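PDB 3HA4: MIX1 from Leishmania major, which is of unknown function but forms homodimers and probably serves as a TPR-like helical scaffold for protein-protein interactions in the mitochondrion. Local coordinates for residues L56-T61 and L102-N107. Residues are numbered along the deposited sequence; the frame is centred on the assembly and turned at random.
Sequences LMWEQT and LMQLLN
Trp-58 and Gln-104 reach across from facing helices and run antiparallel alongside each other, each pointing toward the other's helix, with the indole and amide planes 40° apart. The indole meets the glutamine through the far corner of its six-membered ring: CH2 of Trp-58 is 3.9 Å from OE1 of Gln-104. The amide oxygen approaches the ring obliquely, and at this distance the touch is loose. Both side chains have CG anti to the backbone N (chi1 171° in Trp-58, 165° in Gln-104), and the glutamine then runs on extended, which carries its amide over to helix 54-64. There it arrives beside Thr-61, whose OG1 lies 4.4 Å from NE2 of Gln-104; the hydroxyl instead makes a weak bond to the carbonyl O of Trp-58. Polar anchors just outside the pair fix both groups: NE2 of Gln-104 donates to the carbonyls of Tyr-65 and Asp-68, beyond the end of helix 54-64, while NE1 of Trp-58 bonds to Glu-100, one turn before Gln-104. Helix 70-81 lines the pair, Leu-75 against Trp-58 and Pro-72 against Gln-104. This is a buried meeting of helices 54-64 and 94-109 near the centre of an all-helical, TPR-like domain.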
loop_
_atom_site.group_PDB
_atom_site.type_symbol
_atom_site.label_atom_id
_atom_site.label_comp_id
_atom_site.label_asym_id
_atom_site.label_seq_id
_atom_site.Cartn_x
_atom_site.Cartn_y
_atom_site.Cartn_z
ATOM N N LEU A 56 15.375 -7.569 -6.022
ATOM C CA LEU A 56 15.862 -8.070 -4.741
ATOM C C LEU A 56 14.810 -7.856 -3.658
ATOM O O LEU A 56 14.564 -8.734 -2.821
ATOM C CB LEU A 56 17.172 -7.368 -4.380
ATOM C CG LEU A 56 18.002 -7.643 -3.110
ATOM C CD1 LEU A 56 17.972 -6.453 -2.160
ATOM C CD2 LEU A 56 17.643 -8.951 -2.388
ATOM N N MET A 57 14.183 -6.684 -3.687
ATOM C CA MET A 57 13.151 -6.364 -2.727
ATOM C C MET A 57 11.941 -7.280 -2.926
ATOM O O MET A 57 11.346 -7.719 -1.951
ATOM C CB MET A 57 12.770 -4.888 -2.800
ATOM C CG MET A 57 13.647 -4.016 -1.922
ATOM S SD MET A 57 13.063 -2.315 -1.816
ATOM C CE MET A 57 13.326 -1.760 -3.502
ATOM N N TRP A 58 11.608 -7.578 -4.183
ATOM C CA TRP A 58 10.513 -8.476 -4.508
ATOM C C TRP A 58 10.852 -9.881 -4.037
ATOM O O TRP A 58 10.037 -10.557 -3.398
ATOM C CB TRP A 58 10.225 -8.480 -6.017
ATOM C CG TRP A 58 9.242 -9.562 -6.399
ATOM C CD1 TRP A 58 9.365 -10.482 -7.406
ATOM C CD2 TRP A 58 8.008 -9.857 -5.738
ATOM N NE1 TRP A 58 8.273 -11.318 -7.422
ATOM C CE2 TRP A 58 7.426 -10.956 -6.407
ATOM C CE3 TRP A 58 7.334 -9.292 -4.650
ATOM C CZ2 TRP A 58 6.203 -11.494 -6.027
ATOM C CZ3 TRP A 58 6.115 -9.838 -4.267
ATOM C CH2 TRP A 58 5.567 -10.926 -4.952
ATOM N N GLU A 59 12.072 -10.300 -4.354
ATOM C CA GLU A 59 12.615 -11.586 -3.925
ATOM C C GLU A 59 12.609 -11.725 -2.416
ATOM O O GLU A 59 12.298 -12.783 -1.881
ATOM C CB GLU A 59 14.039 -11.755 -4.450
ATOM C CG GLU A 59 14.504 -13.186 -4.401
ATOM C CD GLU A 59 13.449 -14.122 -4.943
ATOM O OE1 GLU A 59 13.012 -15.023 -4.183
ATOM O OE2 GLU A 59 13.044 -13.930 -6.121
ATOM N N GLN A 60 12.935 -10.641 -1.722
ATOM C CA GLN A 60 12.848 -10.657 -0.269
ATOM C C GLN A 60 11.425 -10.868 0.222
ATOM O O GLN A 60 11.224 -11.532 1.242
ATOM C CB GLN A 60 13.459 -9.398 0.354
ATOM C CG GLN A 60 14.943 -9.256 0.064
ATOM C CD GLN A 60 15.511 -7.913 0.481
ATOM O OE1 GLN A 60 14.855 -6.885 0.367
ATOM N NE2 GLN A 60 16.744 -7.921 0.967
ATOM N N THR A 61 10.430 -10.320 -0.482
ATOM C CA THR A 61 9.076 -10.456 0.027
ATOM C C THR A 61 8.495 -11.846 -0.258
ATOM O O THR A 61 7.850 -12.417 0.603
ATOM C CB THR A 61 8.119 -9.306 -0.380
ATOM O OG1 THR A 61 7.262 -9.731 -1.443
ATOM C CG2 THR A 61 8.882 -8.088 -0.796
ATOM N N LEU A 102 1.165 -11.505 -9.001
ATOM C CA LEU A 102 -0.168 -12.050 -9.208
ATOM C C LEU A 102 -0.324 -13.359 -8.413
ATOM O O LEU A 102 -1.219 -13.487 -7.577
ATOM C CB LEU A 102 -0.448 -12.253 -10.702
ATOM C CG LEU A 102 -1.702 -13.070 -11.048
ATOM C CD1 LEU A 102 -2.947 -12.450 -10.426
ATOM C CD2 LEU A 102 -1.875 -13.243 -12.563
ATOM N N MET A 103 0.580 -14.306 -8.643
ATOM C CA MET A 103 0.576 -15.563 -7.902
ATOM C C MET A 103 0.521 -15.403 -6.370
ATOM O O MET A 103 -0.255 -16.094 -5.693
ATOM C CB MET A 103 1.775 -16.414 -8.294
ATOM C CG MET A 103 1.688 -17.863 -7.844
ATOM S SD MET A 103 3.133 -18.846 -8.318
ATOM C CE MET A 103 3.388 -18.282 -10.001
ATOM N N GLN A 104 1.333 -14.506 -5.811
ATOM C CA GLN A 104 1.301 -14.339 -4.357
ATOM C C GLN A 104 -0.028 -13.761 -3.848
ATOM O O GLN A 104 -0.536 -14.192 -2.813
ATOM C CB GLN A 104 2.483 -13.522 -3.844
ATOM C CG GLN A 104 2.290 -13.036 -2.418
ATOM C CD GLN A 104 3.596 -12.801 -1.695
ATOM O OE1 GLN A 104 4.622 -13.361 -2.058
ATOM N NE2 GLN A 104 3.559 -11.984 -0.658
ATOM N N LEU A 105 -0.572 -12.784 -4.574
ATOM C CA LEU A 105 -1.864 -12.198 -4.218
ATOM C C LEU A 105 -2.944 -13.267 -4.287
ATOM O O LEU A 105 -3.809 -13.331 -3.422
ATOM C CB LEU A 105 -2.213 -11.005 -5.117
ATOM C CG LEU A 105 -1.495 -9.697 -4.752
ATOM C CD1 LEU A 105 -1.679 -8.645 -5.827
ATOM C CD2 LEU A 105 -2.003 -9.203 -3.436
ATOM N N LEU A 106 -2.865 -14.123 -5.302
ATOM C CA LEU A 106 -3.830 -15.204 -5.455
ATOM C C LEU A 106 -3.731 -16.209 -4.309
ATOM O O LEU A 106 -4.763 -16.704 -3.835
ATOM C CB LEU A 106 -3.700 -15.895 -6.823
ATOM C CG LEU A 106 -4.222 -15.106 -8.030
ATOM C CD1 LEU A 106 -3.972 -15.853 -9.326
ATOM C CD2 LEU A 106 -5.708 -14.776 -7.877
ATOM N N ASN A 107 -2.504 -16.505 -3.862
ATOM C CA ASN A 107 -2.299 -17.396 -2.714
ATOM C C ASN A 107 -2.949 -16.816 -1.470
ATOM O O ASN A 107 -3.546 -17.543 -0.688
ATOM C CB ASN A 107 -0.804 -17.663 -2.421
ATOM C CG ASN A 107 -0.146 -18.603 -3.438
ATOM O OD1 ASN A 107 -0.812 -19.397 -4.100
ATOM N ND2 ASN A 107 1.178 -18.498 -3.566
#